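Steroid delta-isomerase (Pseudomonas aeruginosa, PDB 3MSO) is probably a steroid delta-isomerase-like enzyme of the SnoaL/NTF2 superfamily, whose natural substrate and reaction are not established. Local coordinates at residues 54-57 and 58-62; 75-79 and 80-84. All blocks are in the same frame, centred on the assembly; numbering follows the deposited sequence.

Interaction 1: residues 54-57 and 58-62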
loop_
_atom_site.group_PDB
_atom_site.type_symbol
_atom_site.label_atom_id
_atom_site.label_comp_id
_atom_site.label_asym_id
_atom_site.label_seq_id
_atom_site.Cartn_x
_atom_site.Cartn_y
_atom_site.Cartn_z
ATOM N N VAL B 54 -1.741 10.133 21.062
ATOM C CA VAL B 54 -1.813 9.536 19.718
ATOM C C VAL B 54 -0.960 8.263 19.659
ATOM O O VAL B 54 -1.448 7.213 19.227
ATOM C CB VAL B 54 -1.360 10.539 18.613
ATOM C CG1 VAL B 54 -1.700 10.016 17.225
ATOM C CG2 VAL B 54 -1.964 11.926 18.832
ATOM N N VAL B 55 0.311 8.375 20.108
ATOM C CA VAL B 55 1.308 7.295 20.154
ATOM C C VAL B 55 0.807 6.092 20.965
ATOM O O VAL B 55 0.896 4.953 20.486
ATOM C CB VAL B 55 2.680 7.821 20.645
ATOM C CG1 VAL B 55 3.644 6.682 20.951
ATOM C CG2 VAL B 55 3.292 8.779 19.629
ATOM N N SER B 56 0.252 6.352 22.168
ATOM C CA SER B 56 -0.267 5.318 23.069
ATOM C C SER B 56 -1.399 4.550 22.400
ATOM O O SER B 56 -1.436 3.315 22.446
ATOM C CB SER B 56 -0.746 5.938 24.376
ATOM O OG SER B 56 -1.029 4.932 25.330
HETATM N N MSE B 57 -2.266 5.286 21.709
HETATM C CA MSE B 57 -3.419 4.756 21.026
HETATM C C MSE B 57 -3.053 3.859 19.853
HETATM O O MSE B 57 -3.661 2.802 19.701
HETATM C CB MSE B 57 -4.313 5.902 20.604
HETATM C CG MSE B 57 -5.734 5.478 20.391
HETATM SE SE MSE B 57 -6.377 6.369 18.827
HETATM C CE MSE B 57 -5.251 5.427 17.442
ATOM N N ILE B 58 -2.068 4.262 19.033
ATOM C CA ILE B 58 -1.643 3.446 17.890
ATOM C C ILE B 58 -0.941 2.183 18.396
ATOM O O ILE B 58 -1.252 1.086 17.911
ATOM C CB ILE B 58 -0.813 4.247 16.840
ATOM C CG1 ILE B 58 -1.618 5.412 16.315
ATOM C CG2 ILE B 58 -0.380 3.368 15.671
ATOM C CD1 ILE B 58 -0.862 6.506 16.064
ATOM N N LEU B 59 -0.063 2.332 19.429
ATOM C CA LEU B 59 0.663 1.199 20.014
ATOM C C LEU B 59 -0.264 0.192 20.673
ATOM O O LEU B 59 0.035 -1.000 20.644
ATOM C CB LEU B 59 1.801 1.617 20.949
ATOM C CG LEU B 59 2.993 2.306 20.285
ATOM C CD1 LEU B 59 3.878 2.978 21.323
ATOM C CD2 LEU B 59 3.814 1.330 19.471
ATOM N N ASN B 60 -1.425 0.651 21.183
ATOM C CA ASN B 60 -2.436 -0.238 21.756
ATOM C C ASN B 60 -3.187 -0.964 20.657
ATOM O O ASN B 60 -3.540 -2.129 20.825
ATOM C CB ASN B 60 -3.422 0.530 22.614
ATOM C CG ASN B 60 -3.108 0.457 24.079
ATOM O OD1 ASN B 60 -2.415 1.329 24.613
ATOM N ND2 ASN B 60 -3.584 -0.598 24.757
ATOM N N THR B 61 -3.435 -0.272 19.533
ATOM C CA THR B 61 -4.148 -0.808 18.380
ATOM C C THR B 61 -3.320 -1.887 17.700
ATOM O O THR B 61 -3.836 -2.979 17.444
ATOM C CB THR B 61 -4.554 0.327 17.430
ATOM O OG1 THR B 61 -5.282 1.309 18.170
ATOM C CG2 THR B 61 -5.414 -0.172 16.280
ATOM N N VAL B 62 -2.024 -1.586 17.439
ATOM C CA VAL B 62 -1.054 -2.497 16.816
ATOM C C VAL B 62 -0.991 -3.814 17.627
ATOM O O VAL B 62 -0.940 -4.898 17.040
ATOM C CB VAL B 62 0.306 -1.761 16.630
ATOM C CG1 VAL B 62 1.470 -2.718 16.401
ATOM C CG2 VAL B 62 0.227 -0.725 15.501
#

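Interaction 2: residues 75-79 and 80-84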
loop_
_atom_site.group_PDB
_atom_site.type_symbol
_atom_site.label_atom_id
_atom_site.label_comp_id
_atom_site.label_asym_id
_atom_site.label_seq_id
_atom_site.Cartn_x
_atom_site.Cartn_y
_atom_site.Cartn_z
ATOM N N LEU B 75 19.053 -5.442 20.212
ATOM C CA LEU B 75 20.288 -4.749 19.908
ATOM C C LEU B 75 20.252 -3.330 20.453
ATOM O O LEU B 75 19.231 -2.648 20.356
ATOM C CB LEU B 75 20.491 -4.717 18.370
ATOM C CG LEU B 75 20.324 -6.055 17.606
ATOM C CD1 LEU B 75 18.927 -6.177 16.987
ATOM C CD2 LEU B 75 21.404 -6.229 16.567
ATOM N N ALA B 76 21.373 -2.881 21.009
ATOM C CA ALA B 76 21.518 -1.541 21.578
ATOM C C ALA B 76 22.525 -0.694 20.799
ATOM O O ALA B 76 23.552 -1.209 20.342
ATOM C CB ALA B 76 21.956 -1.648 23.037
ATOM N N SER B 77 22.258 0.610 20.688
ATOM C CA SER B 77 23.205 1.552 20.083
ATOM C C SER B 77 24.345 1.824 21.114
ATOM O O SER B 77 24.127 1.618 22.322
ATOM C CB SER B 77 22.494 2.850 19.725
ATOM O OG SER B 77 21.916 3.434 20.877
ATOM N N ALA B 78 25.535 2.288 20.656
ATOM C CA ALA B 78 26.661 2.551 21.583
ATOM C C ALA B 78 26.400 3.636 22.646
ATOM O O ALA B 78 27.050 3.628 23.691
ATOM C CB ALA B 78 27.937 2.859 20.822
ATOM N N ASP B 79 25.440 4.539 22.406
ATOM C CA ASP B 79 25.097 5.575 23.381
ATOM C C ASP B 79 24.115 5.098 24.485
ATOM O O ASP B 79 23.752 5.890 25.362
ATOM C CB ASP B 79 24.596 6.842 22.658
ATOM C CG ASP B 79 23.199 6.806 22.074
ATOM O OD1 ASP B 79 22.620 5.713 21.981
ATOM O OD2 ASP B 79 22.700 7.872 21.672
ATOM N N GLY B 80 23.672 3.836 24.399
ATOM C CA GLY B 80 22.749 3.206 25.346
ATOM C C GLY B 80 21.393 3.879 25.461
ATOM O O GLY B 80 20.695 3.712 26.464
ATOM N N ARG B 81 21.010 4.615 24.412
ATOM C CA ARG B 81 19.779 5.398 24.300
ATOM C C ARG B 81 18.816 4.881 23.253
ATOM O O ARG B 81 17.661 5.337 23.219
ATOM C CB ARG B 81 20.111 6.861 23.985
ATOM C CG ARG B 81 20.874 7.558 25.082
ATOM C CD ARG B 81 21.323 8.907 24.594
ATOM N NE ARG B 81 22.079 9.610 25.619
ATOM C CZ ARG B 81 21.530 10.242 26.651
ATOM N NH1 ARG B 81 20.210 10.246 26.810
ATOM N NH2 ARG B 81 22.297 10.852 27.547
ATOM N N SER B 82 19.285 3.976 22.384
ATOM C CA SER B 82 18.453 3.373 21.355
ATOM C C SER B 82 18.546 1.859 21.381
ATOM O O SER B 82 19.614 1.278 21.608
ATOM C CB SER B 82 18.768 3.928 19.972
ATOM O OG SER B 82 18.091 5.157 19.770
ATOM N N VAL B 83 17.396 1.228 21.143
ATOM C CA VAL B 83 17.223 -0.210 21.122
ATOM C C VAL B 83 16.448 -0.637 19.877
ATOM O O VAL B 83 15.592 0.108 19.386
ATOM C CB VAL B 83 16.547 -0.671 22.448
ATOM C CG1 VAL B 83 15.032 -0.459 22.453
ATOM C CG2 VAL B 83 16.898 -2.113 22.789
ATOM N N VAL B 84 16.773 -1.814 19.354
ATOM C CA VAL B 84 16.021 -2.456 18.279
ATOM C C VAL B 84 15.560 -3.800 18.837
ATOM O O VAL B 84 16.386 -4.606 19.299
ATOM C CB VAL B 84 16.770 -2.582 16.922
ATOM C CG1 VAL B 84 16.146 -3.671 16.042
ATOM C CG2 VAL B 84 16.787 -1.248 16.188
HETATM O O HOH W 1 20.282 7.224 20.342
#

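Interaction 1: residues 54-57 and 58-62
Met57 and Thr61 meet across one helical turn through a carbonyl oxygen that accepts twice. Met57 O takes the hydroxyl of Thr61, with OG1 2.7 Å from the oxygen, and also the backbone N-H of the same residue, Thr61 N lying 3.1 Å from Met57 O. The two donors arrive from opposite faces of the carbonyl plane. Thr61 sets its hydroxyl beside its own backbone N (chi1 -54°), which turns OG1 back along the helix; threonine suits this buried place because the bond to the preceding turn satisfies its hydroxyl. The Thr61 N bond is one of the regular alpha-helical series, in which Ile58 N, Leu59 N and Asn60 N likewise bond to the O atoms of Val54, Val55 and Ser56.

Apolar contacts follow the same spacing. Val54 and Ile58 lie side by side and point the same way, CG1 of Val54 touching CD1 of Ile58 at 3.8 Å. Val55 and Leu59 repeat this on the buried side, with Val55 CG1 3.7 Å from Leu59 CD1. Met57, modelled as selenomethionine, bends its chain so that its CE comes within 3.8 Å of Ile58 CG1, the two side chains crossing at a slant.

The branched and long aliphatic residues suit faces that other elements cover. Phe40 of strand 38-41 packs against Val55, Ile58 and Leu59, while Met130 and Leu134 of helix 120-138 cover Ile58, Met57 and Thr61. On the partly exposed side, Val54 and Met57 also meet Ala139 and Leu138 of a second subunit. The arrangement is that of an alpha-helix, here helix 52-65, with its i to i+4 side-chain pairs, packed against the sheet in the cone-like alpha+beta fold of the NTF2 clan.

Interaction 2: residues 75-79 and 80-84
Asp79 OD1 is gripped by two donors that reach it from opposite faces of the carboxylate plane. The hydroxyl of Ser77 comes nearly along the C-O direction, with OG 2.6 Å from Asp79 OD1, whereas the backbone N of Arg81 stands above the plane, 3.1 Å from the same oxygen. Asp79 holds its CG between its backbone N and carbonyl carbon (chi1 75°), folding the short side chain back over the turn, where aspartate can accept from both arms. Ser77 OG also receives a weak bond from Ser82 N. The other carboxylate oxygen, OD2, accepts from a water 2.8 Å away that in turn bonds Ser82 OG, whose hydroxyl also meets Arg73 of the third subunit.

The chain reverses in a type I turn from Ser77 to Gly80, closed by Gly80 N at 3.1 Å from Ser77 O. Gly80 has a positive phi of 60°, a conformation glycine adopts readily. Arg81 crosses Asp79 at about a right angle, its CD 3.4 Å from Asp79 OD2; its guanidinium instead forms salt bridges with Asp106 and Glu8.

Beyond the turn the strands pair antiparallel. Leu75 and Val84 form a hydrogen-bonded pair, Val84 N lying 2.8 Å from Leu75 O, and their side chains run alongside each other with Leu75 CD1 3.9 Å from Val84 CG1. Ala76 and Val83 make the next, non-hydrogen-bonded pair on the other face, where small and beta-branched residues pack against Leu5. Leu75, Ala76 and Ser77 also pair with a strand of the third subunit, continuing the sheet across the interface. Together these features make a beta hairpin with a type I turn, with strand 69-77 outermost in this chain's share of the curved sheet of an NTF2-like fold.

Interactions 1 and 2 are successive in the chain, helix 52-65 leading into strand 69-77, yet they lie on opposite sides of the chain's centre, about 23 Å apart between centres, and do not touch. Interaction 1 is partly buried and held within one helix; its polar bonds all end on backbone carbonyls, one of them given by a threonine hydroxyl, while aliphatic side chains face the sheet and helix 120-138. Interaction 2 joins two strands, buried along their length but exposed at part of the turn, where a carboxylate and hydroxyls shape the chain reversal. Each also takes part in subunit contacts: the helix by apolar packing with a second subunit, the hairpin by sheet extension with a third.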